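Local coordinates for protein CDP-glucose 4,6-dehydratase (Salmonella enterica subsp. enterica serovar Typhi, PDB 1WVG) that catalyses the NAD-dependent conversion of CDP-D-glucose to CDP-4-dehydro-6-deoxy-D-glucose with loss of water, a step in making lipopolysaccharide O-antigen sugars, at residues A[90-95]-A[204-209]; A[138-143]-A[298-303]; A[227-232]-A[269-274]. All blocks are in the same frame, centred on the assembly; numbering follows the deposited sequence.

Contact 1 of 3, residues A[90-95]-A[204-209]. With CXY (cytidine-5'-diphospho-beta-D-xylose), chain D; APR (adenosine-5-diphosphoribose), chain C.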
# COMPACT_ATOMS: atom_id res chain seq x y z
N GLN A 90 -2.10 26.95 15.77
CA GLN A 90 -1.79 26.55 17.13
C GLN A 90 -0.83 25.41 16.74
O GLN A 90 -1.28 24.33 16.30
CB GLN A 90 -3.08 26.07 17.82
CG GLN A 90 -2.86 25.69 19.31
CD GLN A 90 -1.69 24.74 19.55
OE1 GLN A 90 -0.56 25.18 19.61
NE2 GLN A 90 -1.92 23.43 19.74
N PRO A 91 0.51 25.69 16.73
CA PRO A 91 1.44 24.69 16.23
C PRO A 91 2.03 23.69 17.23
O PRO A 91 2.87 22.88 16.86
CB PRO A 91 2.59 25.52 15.69
CG PRO A 91 2.72 26.66 16.67
CD PRO A 91 1.32 26.86 17.21
N LEU A 92 1.61 23.72 18.50
CA LEU A 92 2.22 22.82 19.48
C LEU A 92 1.48 21.55 19.89
O LEU A 92 0.27 21.53 20.15
CB LEU A 92 2.75 23.60 20.70
CG LEU A 92 3.28 24.97 20.34
CD1 LEU A 92 3.36 25.78 21.63
CD2 LEU A 92 4.65 24.91 19.69
N VAL A 93 2.29 20.48 20.01
CA VAL A 93 1.84 19.14 20.37
C VAL A 93 1.22 18.97 21.77
O VAL A 93 0.05 18.60 21.90
CB VAL A 93 2.91 18.07 20.08
CG1 VAL A 93 2.42 16.71 20.58
CG2 VAL A 93 3.21 17.93 18.58
N ARG A 94 2.04 19.17 22.80
CA ARG A 94 1.62 19.01 24.19
C ARG A 94 0.43 19.89 24.49
O ARG A 94 -0.52 19.46 25.12
CB ARG A 94 2.76 19.12 25.20
CG ARG A 94 4.06 18.44 24.76
CD ARG A 94 4.99 17.97 25.88
NE ARG A 94 5.59 19.02 26.70
CZ ARG A 94 5.78 18.87 28.01
NH1 ARG A 94 5.40 17.77 28.64
NH2 ARG A 94 6.34 19.85 28.71
N LEU A 95 0.49 21.13 23.98
CA LEU A 95 -0.62 22.05 24.12
C LEU A 95 -1.90 21.52 23.49
O LEU A 95 -2.98 21.63 24.08
CB LEU A 95 -0.27 23.46 23.60
CG LEU A 95 -1.49 24.36 23.59
CD1 LEU A 95 -2.12 24.34 24.99
CD2 LEU A 95 -1.06 25.78 23.24
N LYS A 204 6.90 27.45 23.23
CA LYS A 204 6.99 26.62 24.44
C LYS A 204 7.21 25.14 24.12
O LYS A 204 6.64 24.64 23.14
CB LYS A 204 5.88 26.85 25.49
CG LYS A 204 5.73 28.28 25.99
CD LYS A 204 6.84 28.76 26.93
CE LYS A 204 7.06 30.27 26.91
NZ LYS A 204 6.33 30.98 25.83
N ASP A 205 8.05 24.49 24.94
CA ASP A 205 8.40 23.08 24.84
C ASP A 205 9.25 22.67 23.64
O ASP A 205 9.61 21.49 23.51
CB ASP A 205 7.17 22.19 24.99
CG ASP A 205 6.69 22.14 26.41
OD1 ASP A 205 7.44 22.22 27.38
OD2 ASP A 205 5.39 22.01 26.48
N ARG A 206 9.59 23.62 22.77
CA ARG A 206 10.40 23.24 21.62
C ARG A 206 11.80 23.04 22.13
O ARG A 206 12.19 23.66 23.10
CB ARG A 206 10.29 24.19 20.43
CG ARG A 206 8.88 24.23 19.80
CD ARG A 206 8.95 24.91 18.42
NE ARG A 206 7.68 24.94 17.71
CZ ARG A 206 7.33 25.91 16.85
NH1 ARG A 206 8.11 26.96 16.57
NH2 ARG A 206 6.15 25.84 16.24
N LEU A 207 12.53 22.14 21.49
CA LEU A 207 13.86 21.76 21.89
C LEU A 207 14.93 22.83 22.00
O LEU A 207 15.53 23.02 23.05
CB LEU A 207 14.37 20.60 21.03
CG LEU A 207 15.72 20.09 21.51
CD1 LEU A 207 15.56 19.39 22.87
CD2 LEU A 207 16.32 19.16 20.45
N ILE A 208 15.19 23.49 20.90
CA ILE A 208 16.21 24.52 20.84
C ILE A 208 15.88 25.72 21.71
O ILE A 208 16.75 26.22 22.41
CB ILE A 208 16.42 24.94 19.41
CG1 ILE A 208 17.04 23.75 18.68
CG2 ILE A 208 17.32 26.15 19.41
CD1 ILE A 208 18.54 23.59 19.01
N PRO A 209 14.62 26.17 21.67
CA PRO A 209 14.30 27.29 22.52
C PRO A 209 14.56 26.88 23.96
O PRO A 209 15.18 27.64 24.70
CB PRO A 209 12.85 27.71 22.27
CG PRO A 209 12.56 27.21 20.87
CD PRO A 209 13.55 26.07 20.64
O1B CXY D . 8.50 17.93 16.71
PB CXY D . 7.76 18.99 17.52
O2B CXY D . 6.84 18.43 18.57
O1' CXY D . 6.91 19.96 16.49
O3A CXY D . 9.00 19.74 18.04
PA CXY D . 9.66 19.87 19.54
O1A CXY D . 10.80 20.81 19.38
O2A CXY D . 8.64 20.31 20.52
O5D CXY D . 10.08 18.37 19.83
C5D CXY D . 11.24 17.85 19.17
C4D CXY D . 11.66 16.58 19.87
O4D CXY D . 12.52 16.95 20.98
C3D CXY D . 10.57 15.67 20.41
O3D CXY D . 10.85 14.22 20.35
C2D CXY D . 10.53 16.20 21.86
O2D CXY D . 9.95 15.20 22.70
C1D CXY D . 12.01 16.34 22.13
N1 CXY D . 12.32 17.21 23.27
C6 CXY D . 11.94 18.54 23.26
C5 CXY D . 12.21 19.36 24.25
C4 CXY D . 12.90 18.92 25.41
N3 CXY D . 13.27 17.56 25.36
C2 CXY D . 13.01 16.67 24.34
N4 CXY D . 13.16 19.60 26.39
O2 CXY D . 13.35 15.48 24.37
C1' CXY D . 7.68 21.03 15.96
C2' CXY D . 6.76 22.22 15.92
C3' CXY D . 5.61 21.84 15.00
C4' CXY D . 6.15 21.51 13.60
C5' CXY D . 7.18 20.40 13.70
O2' CXY D . 6.21 22.52 17.22
O3' CXY D . 4.73 22.97 14.85
O4' CXY D . 5.07 21.14 12.74
O5' CXY D . 8.21 20.74 14.63
N1 APR C . -5.86 33.45 14.31
C2 APR C . -4.82 34.06 13.70
N3 APR C . -3.55 33.83 13.84
C4 APR C . -3.31 32.80 14.68
C5 APR C . -4.23 32.07 15.36
C6 APR C . -5.60 32.42 15.17
N6 APR C . -6.67 31.82 15.70
N7 APR C . -3.61 31.08 16.12
C8 APR C . -2.32 31.26 15.90
N9 APR C . -2.08 32.29 15.03
C1' APR C . -0.82 32.82 14.55
C2' APR C . 0.00 33.37 15.68
O2' APR C . -0.52 34.65 16.09
C3' APR C . 1.35 33.47 14.96
O3' APR C . 1.53 34.57 14.06
O4' APR C . -0.05 31.77 14.07
C4' APR C . 1.33 32.12 14.20
C5' APR C . 1.95 30.97 14.93
O5' APR C . 3.38 31.21 15.00
PA APR C . 4.34 30.39 16.02
O1A APR C . 3.62 29.93 17.28
O2A APR C . 5.69 31.14 16.09
O3A APR C . 4.58 29.07 15.19
PB APR C . 5.56 28.87 13.91
O1B APR C . 6.71 28.03 14.39
O2B APR C . 5.84 30.18 13.19
O5D APR C . 4.56 28.10 12.94
C5D APR C . 4.18 28.74 11.71
O4D APR C . 4.29 26.66 10.36
O1D APR C . 5.07 24.68 11.32
C1D APR C . 3.90 25.42 10.88
O2D APR C . 2.03 24.78 12.33
C2D APR C . 3.06 25.76 12.09
O3D APR C . 1.25 26.60 10.80
C3D APR C . 2.33 27.01 11.64
C4D APR C . 3.43 27.72 10.88

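Contact 2 of 3, residues A[138-143]-A[298-303]. With CXY (cytidine-5'-diphospho-beta-D-xylose), chain D.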
# COMPACT_ATOMS: atom_id res chain seq x y z
N ASN A 138 1.95 8.44 11.19
CA ASN A 138 3.30 8.01 11.61
C ASN A 138 3.46 6.50 11.86
O ASN A 138 2.94 5.96 12.82
CB ASN A 138 3.85 8.89 12.75
CG ASN A 138 5.36 8.77 12.95
OD1 ASN A 138 5.95 7.69 12.77
ND2 ASN A 138 6.04 9.88 13.27
N ARG A 139 4.16 5.80 10.96
CA ARG A 139 4.35 4.36 11.07
C ARG A 139 5.52 4.01 11.97
O ARG A 139 5.84 2.83 12.19
CB ARG A 139 4.61 3.84 9.69
CG ARG A 139 3.49 4.30 8.80
CD ARG A 139 2.32 3.34 8.86
NE ARG A 139 2.79 2.02 9.26
CZ ARG A 139 2.93 1.01 8.42
NH1 ARG A 139 2.63 1.14 7.13
NH2 ARG A 139 3.39 -0.15 8.87
N GLU A 140 6.17 5.04 12.48
CA GLU A 140 7.30 4.87 13.38
C GLU A 140 8.31 3.95 12.76
O GLU A 140 8.67 2.92 13.33
CB GLU A 140 6.89 4.28 14.74
CG GLU A 140 6.11 5.27 15.60
CD GLU A 140 6.87 6.46 16.15
OE1 GLU A 140 6.34 7.29 16.88
OE2 GLU A 140 8.13 6.53 15.81
N TRP A 141 8.79 4.33 11.59
CA TRP A 141 9.74 3.47 10.90
C TRP A 141 10.96 4.25 10.44
O TRP A 141 10.96 5.45 10.64
CB TRP A 141 8.93 2.77 9.80
CG TRP A 141 8.44 3.71 8.74
CD1 TRP A 141 8.81 5.02 8.51
CD2 TRP A 141 7.54 3.34 7.70
NE1 TRP A 141 8.16 5.48 7.38
CE2 TRP A 141 7.40 4.45 6.86
CE3 TRP A 141 6.91 2.13 7.38
CZ2 TRP A 141 6.58 4.40 5.73
CZ3 TRP A 141 6.12 2.10 6.27
CH2 TRP A 141 5.95 3.22 5.45
N VAL A 142 11.99 3.59 9.85
CA VAL A 142 13.25 4.25 9.42
C VAL A 142 13.13 5.17 8.20
O VAL A 142 14.05 5.92 7.89
CB VAL A 142 14.41 3.26 9.11
CG1 VAL A 142 14.69 2.37 10.31
CG2 VAL A 142 14.09 2.34 7.92
N TRP A 143 12.03 5.11 7.47
CA TRP A 143 11.91 5.87 6.24
C TRP A 143 11.24 7.23 6.31
O TRP A 143 10.26 7.39 7.03
CB TRP A 143 11.12 4.99 5.24
CG TRP A 143 11.82 3.69 4.94
CD1 TRP A 143 13.10 3.57 4.44
CD2 TRP A 143 11.34 2.33 5.13
NE1 TRP A 143 13.46 2.24 4.30
CE2 TRP A 143 12.41 1.44 4.72
CE3 TRP A 143 10.13 1.78 5.61
CZ2 TRP A 143 12.28 0.03 4.79
CZ3 TRP A 143 10.02 0.39 5.67
CH2 TRP A 143 11.07 -0.48 5.26
N HIS A 298 2.08 11.36 24.78
CA HIS A 298 2.53 10.85 23.51
C HIS A 298 3.04 11.79 22.41
O HIS A 298 2.34 12.66 21.89
CB HIS A 298 1.65 9.70 22.99
CG HIS A 298 2.31 9.03 21.84
ND1 HIS A 298 2.19 9.54 20.55
CD2 HIS A 298 3.12 7.94 21.79
CE1 HIS A 298 2.88 8.75 19.75
NE2 HIS A 298 3.45 7.78 20.46
N GLU A 299 4.30 11.52 22.04
CA GLU A 299 5.01 12.20 20.98
C GLU A 299 5.67 11.13 20.11
O GLU A 299 6.09 10.10 20.62
CB GLU A 299 6.13 13.09 21.52
CG GLU A 299 5.72 14.50 22.00
CD GLU A 299 6.91 15.42 22.21
OE1 GLU A 299 7.48 16.02 21.31
OE2 GLU A 299 7.27 15.48 23.47
N ALA A 300 5.78 11.39 18.81
CA ALA A 300 6.41 10.46 17.87
C ALA A 300 7.89 10.34 18.11
O ALA A 300 8.58 11.31 18.35
CB ALA A 300 6.29 10.99 16.44
N HIS A 301 8.39 9.12 17.96
CA HIS A 301 9.82 8.91 18.10
C HIS A 301 10.57 9.29 16.81
O HIS A 301 11.53 10.06 16.78
CB HIS A 301 10.05 7.41 18.36
CG HIS A 301 9.34 7.01 19.60
ND1 HIS A 301 9.26 7.87 20.70
CD2 HIS A 301 8.68 5.86 19.91
CE1 HIS A 301 8.57 7.23 21.64
NE2 HIS A 301 8.21 6.03 21.20
N TYR A 302 10.14 8.68 15.70
CA TYR A 302 10.83 8.93 14.46
C TYR A 302 9.99 9.67 13.49
O TYR A 302 8.84 9.29 13.27
CB TYR A 302 11.19 7.66 13.69
CG TYR A 302 11.99 6.74 14.54
CD1 TYR A 302 11.55 5.42 14.69
CD2 TYR A 302 13.13 7.17 15.20
CE1 TYR A 302 12.26 4.53 15.49
CE2 TYR A 302 13.84 6.28 16.01
CZ TYR A 302 13.41 4.96 16.14
OH TYR A 302 14.09 4.08 16.93
N LEU A 303 10.64 10.68 12.91
CA LEU A 303 10.03 11.49 11.87
C LEU A 303 11.06 11.98 10.83
O LEU A 303 11.91 12.79 11.16
CB LEU A 303 9.17 12.65 12.42
CG LEU A 303 8.53 13.49 11.32
CD1 LEU A 303 7.73 12.56 10.42
CD2 LEU A 303 7.60 14.55 11.93
O1B CXY D . 8.50 17.93 16.71
PB CXY D . 7.76 18.99 17.52
O2B CXY D . 6.84 18.43 18.57
O1' CXY D . 6.91 19.96 16.49
O3A CXY D . 9.00 19.74 18.04
PA CXY D . 9.66 19.87 19.54
O1A CXY D . 10.80 20.81 19.38
O2A CXY D . 8.64 20.31 20.52
O5D CXY D . 10.08 18.37 19.83
C5D CXY D . 11.24 17.85 19.17
C4D CXY D . 11.66 16.58 19.87
O4D CXY D . 12.52 16.95 20.98
C3D CXY D . 10.57 15.67 20.41
O3D CXY D . 10.85 14.22 20.35
C2D CXY D . 10.53 16.20 21.86
O2D CXY D . 9.95 15.20 22.70
C1D CXY D . 12.01 16.34 22.13
N1 CXY D . 12.32 17.21 23.27
C6 CXY D . 11.94 18.54 23.26
C5 CXY D . 12.21 19.36 24.25
C4 CXY D . 12.90 18.92 25.41
N3 CXY D . 13.27 17.56 25.36
C2 CXY D . 13.01 16.67 24.34
N4 CXY D . 13.16 19.60 26.39
O2 CXY D . 13.35 15.48 24.37
C1' CXY D . 7.68 21.03 15.96
C2' CXY D . 6.76 22.22 15.92
C3' CXY D . 5.61 21.84 15.00
C4' CXY D . 6.15 21.51 13.60
C5' CXY D . 7.18 20.40 13.70
O2' CXY D . 6.21 22.52 17.22
O3' CXY D . 4.73 22.97 14.85
O4' CXY D . 5.07 21.14 12.74
O5' CXY D . 8.21 20.74 14.63

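Contact 3 of 3, residues A[227-232]-A[269-274]. With CXY (cytidine-5'-diphospho-beta-D-xylose), chain D.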
# COMPACT_ATOMS: atom_id res chain seq x y z
N TYR A 227 16.56 10.02 22.13
CA TYR A 227 16.70 9.26 20.92
C TYR A 227 15.64 9.56 19.86
O TYR A 227 15.48 8.84 18.87
CB TYR A 227 16.76 7.77 21.22
CG TYR A 227 17.64 7.48 22.39
CD1 TYR A 227 17.09 7.13 23.62
CD2 TYR A 227 19.03 7.53 22.26
CE1 TYR A 227 17.91 6.84 24.72
CE2 TYR A 227 19.86 7.24 23.35
CZ TYR A 227 19.30 6.89 24.58
OH TYR A 227 20.11 6.61 25.66
N SER A 228 14.87 10.61 20.05
CA SER A 228 13.93 10.84 19.01
C SER A 228 14.69 11.49 17.86
O SER A 228 15.76 12.10 18.04
CB SER A 228 12.77 11.69 19.49
OG SER A 228 11.97 10.92 20.35
N ILE A 229 14.09 11.35 16.69
CA ILE A 229 14.59 11.91 15.47
C ILE A 229 13.54 12.83 14.84
O ILE A 229 12.35 12.50 14.85
CB ILE A 229 14.84 10.75 14.53
CG1 ILE A 229 16.08 10.05 15.06
CG2 ILE A 229 15.07 11.33 13.14
CD1 ILE A 229 16.30 8.70 14.41
N ARG A 230 14.01 13.94 14.26
CA ARG A 230 13.17 14.93 13.58
C ARG A 230 13.93 15.42 12.37
O ARG A 230 15.16 15.30 12.33
CB ARG A 230 12.95 16.16 14.47
CG ARG A 230 12.02 15.92 15.65
CD ARG A 230 10.67 15.40 15.18
NE ARG A 230 9.70 15.26 16.24
CZ ARG A 230 9.48 14.13 16.87
NH1 ARG A 230 10.13 13.01 16.58
NH2 ARG A 230 8.55 14.12 17.81
N PRO A 231 13.23 16.02 11.41
CA PRO A 231 13.91 16.52 10.23
C PRO A 231 14.43 17.91 10.49
O PRO A 231 13.97 18.88 9.88
CB PRO A 231 12.86 16.56 9.09
CG PRO A 231 11.53 16.08 9.67
CD PRO A 231 11.77 15.85 11.17
N TRP A 232 15.41 18.04 11.38
CA TRP A 232 15.96 19.35 11.74
C TRP A 232 16.46 20.25 10.63
O TRP A 232 17.30 19.85 9.82
CB TRP A 232 17.07 19.22 12.78
CG TRP A 232 16.83 18.11 13.77
CD1 TRP A 232 17.41 16.86 13.76
CD2 TRP A 232 15.99 18.14 14.92
NE1 TRP A 232 16.98 16.12 14.83
CE2 TRP A 232 16.12 16.88 15.58
CE3 TRP A 232 15.15 19.12 15.47
CZ2 TRP A 232 15.41 16.56 16.75
CZ3 TRP A 232 14.45 18.78 16.62
CH2 TRP A 232 14.59 17.53 17.27
N ALA A 269 19.01 14.33 9.69
CA ALA A 269 17.94 13.80 10.53
C ALA A 269 18.51 13.01 11.71
O ALA A 269 18.46 11.77 11.72
CB ALA A 269 16.91 12.97 9.74
N LYS A 270 19.08 13.76 12.68
CA LYS A 270 19.71 13.23 13.88
C LYS A 270 18.80 13.21 15.10
O LYS A 270 17.67 13.71 15.06
CB LYS A 270 21.02 13.95 14.13
CG LYS A 270 21.85 14.08 12.85
CD LYS A 270 23.26 13.50 12.91
CE LYS A 270 24.32 14.23 12.10
NZ LYS A 270 25.73 13.92 12.49
N THR A 271 19.30 12.61 16.19
CA THR A 271 18.51 12.51 17.41
C THR A 271 18.61 13.76 18.21
O THR A 271 19.55 14.55 18.06
CB THR A 271 19.12 11.50 18.42
OG1 THR A 271 20.48 11.83 18.71
CG2 THR A 271 19.03 10.05 17.97
N VAL A 272 17.66 13.84 19.13
CA VAL A 272 17.61 14.91 20.10
C VAL A 272 18.95 15.01 20.82
O VAL A 272 19.61 16.06 20.91
CB VAL A 272 16.46 14.62 21.04
CG1 VAL A 272 16.49 15.59 22.21
CG2 VAL A 272 15.14 14.82 20.28
N GLU A 273 19.42 13.88 21.31
CA GLU A 273 20.68 13.83 22.03
C GLU A 273 21.82 14.46 21.25
O GLU A 273 22.64 15.24 21.75
CB GLU A 273 20.99 12.38 22.44
CG GLU A 273 22.44 12.19 22.91
CD GLU A 273 22.59 10.94 23.72
OE1 GLU A 273 21.89 9.95 23.56
OE2 GLU A 273 23.54 11.05 24.62
N PHE A 274 21.90 14.11 19.99
CA PHE A 274 22.96 14.66 19.20
C PHE A 274 22.94 16.16 19.24
O PHE A 274 23.94 16.87 19.33
CB PHE A 274 22.72 14.25 17.74
CG PHE A 274 23.63 15.01 16.82
CD1 PHE A 274 24.87 14.46 16.46
CD2 PHE A 274 23.29 16.25 16.29
CE1 PHE A 274 25.76 15.14 15.63
CE2 PHE A 274 24.18 16.96 15.48
CZ PHE A 274 25.41 16.40 15.14
O1B CXY D . 8.50 17.93 16.71
PB CXY D . 7.76 18.99 17.52
O2B CXY D . 6.84 18.43 18.57
O1' CXY D . 6.91 19.96 16.49
O3A CXY D . 9.00 19.74 18.04
PA CXY D . 9.66 19.87 19.54
O1A CXY D . 10.80 20.81 19.38
O2A CXY D . 8.64 20.31 20.52
O5D CXY D . 10.08 18.37 19.83
C5D CXY D . 11.24 17.85 19.17
C4D CXY D . 11.66 16.58 19.87
O4D CXY D . 12.52 16.95 20.98
C3D CXY D . 10.57 15.67 20.41
O3D CXY D . 10.85 14.22 20.35
C2D CXY D . 10.53 16.20 21.86
O2D CXY D . 9.95 15.20 22.70
C1D CXY D . 12.01 16.34 22.13
N1 CXY D . 12.32 17.21 23.27
C6 CXY D . 11.94 18.54 23.26
C5 CXY D . 12.21 19.36 24.25
C4 CXY D . 12.90 18.92 25.41
N3 CXY D . 13.27 17.56 25.36
C2 CXY D . 13.01 16.67 24.34
N4 CXY D . 13.16 19.60 26.39
O2 CXY D . 13.35 15.48 24.37
C1' CXY D . 7.68 21.03 15.96
C2' CXY D . 6.76 22.22 15.92
C3' CXY D . 5.61 21.84 15.00
C4' CXY D . 6.15 21.51 13.60
C5' CXY D . 7.18 20.40 13.70
O2' CXY D . 6.21 22.52 17.22
O3' CXY D . 4.73 22.97 14.85
O4' CXY D . 5.07 21.14 12.74
O5' CXY D . 8.21 20.74 14.63

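Contact 1 of 3, residues A[90-95]-A[204-209]
L92 meets R206, and R94 meets D205, where two loops of this Rossmann-fold dehydratase lead into helices 93-98 and 207-216. L92 and R206 are the N-cap residues of those helices. The two methyls of L92 are shared out. CD1 lies against the backbone O of K204, and CD2 sits 3.6 Å from NE of R206, the two side chains crossing at about a right angle. R206 has its CG anti to the carbonyl carbon (chi1 -64°) and is extended from CG to NE. This carries the guanidinium in between the two ligands. NE donates to O2' of the CDP-xylose at 2.9 Å, while NH1 and NH2 both donate to O1B of the ADP-ribose. D201 forms a salt bridge to NH1 as well. The backbone O of P91 accepts from O3' of the CDP-xylose at 2.7 Å. D205 pairs with R94 in a salt bridge with two N-H...O bonds. The guanidinium and carboxylate planes are 61° apart, so the grip is twisted rather than coplanar. The R94 NE bond to OD2 is weak. NH2 of R94 reaches OD1 of D205 at 2.9 Å, nearly straight, from above the carboxylate plane.

Contact 2 of 3, residues A[138-143]-A[298-303]
An Asx turn at N138 shapes the 138-143 loop, which meets the 298-303 loop beside the sugar-nucleotide pocket through the side chains of N138 and E140. E140 makes a two-pronged contact with successive backbone amides. Its OE1 accepts from the N of H301 at 3.0 Å on the syn lone pair. OE2 accepts from the N of Y302 at 2.9 Å, also on the syn side and slightly out of the carboxylate plane. The chain bends at chi2 (-70°), which brings the carboxylate round to the 298-303 loop. With both oxygens held, rotation of the carboxylate is restricted. OE2 also lies 3.3 Å from CB of H301, and the carboxylate is inclined at 45° to the imidazole. The two amides probably stabilise the negative charge of E140.

N138 works from beside it. Its CG is anti to the backbone N (chi1 -163°), and the amide faces the other loop. ND2 donates to the O of Y302 at 2.9 Å, in the plane of its own amide, and rests against CB of A300 at 3.4 Å. OD1 turns back to accept from the N of E140 at 2.7 Å, closing the Asx turn. One side chain thus shapes its own loop and ties it to the 298-303 loop. The O of W141 touches CB of Y302.

On the far side of the 298-303 loop, E299 meets the CDP-xylose ribose. O2D gives a weak hydrogen bond to OE2, which is also salt-bridged to R224. W141, V142 and W143 pack on R146, M312 and D306 of the second subunit. The 138-143 loop runs between strand 126-130 and helix 156-175, and the 298-303 loop between strand 289-291 and helix 308-314.

Contact 3 of 3, residues A[227-232]-A[269-274]
W232 and K270 meet where a loop of the Rossmann-fold enzyme runs beside the start of helix 272-283. Backbones I229 and T271 form a single beta bridge. W232 can be followed outward. Its CB points toward the 269-274 segment, and chi1 of -35° puts CG anti to the carbonyl carbon. CD1 passes 3.4 Å from the O of K270. NE1 of W232 donates to that O of K270 along a nearly straight N-H line (169°), in the indole plane but above the carbonyl plane. The modelled separation of these two atoms, 2.5 Å, is shorter than usual, so its exact value is doubtful. CZ2 touches CG2 of V272 at 3.9 Å. CH2, at the far end, reaches C5D of the CDP-xylose. CB of R230 lies over one face of the indole. The ring thus links the loop, the helix start and the ligand by its edge.

V272 faces the ligand as well, with CG2 near O4D. T271 is the N-cap of the helix, and its OG1 accepts from the N of F274. Beyond it, OE1 of E273 comes within 3.4 Å of CE2 of Y227. O3D of the CDP-xylose lies over one face of the R230 guanidinium, offset toward the rim, while NE donates to O1B at 3.0 Å.

All three contacts touch the bound CDP-xylose, at overlapping parts. Contact 1 meets the xylose, the diphosphate and the cytosine, and it also reaches the ADP-ribose. Contact 2 meets the ribose through E299, and contact 3 meets the ribose, the diphosphate and the cytosine. Contacts 2 and 3 are the closest pair, with centres about 11 Å apart. Their loops join by probable hydrogen bonds, A300 O to R230 NH2 and H301 O to I229 N, both 2.9 Å. Contact 1 lies about 15 Å from contact 3 between centres and packs on it where L207 CD2 meets W232 CH2 at 4.0 Å. Contacts 1 and 2 are about 17 Å apart between centres; V93 and R94 pack on E299.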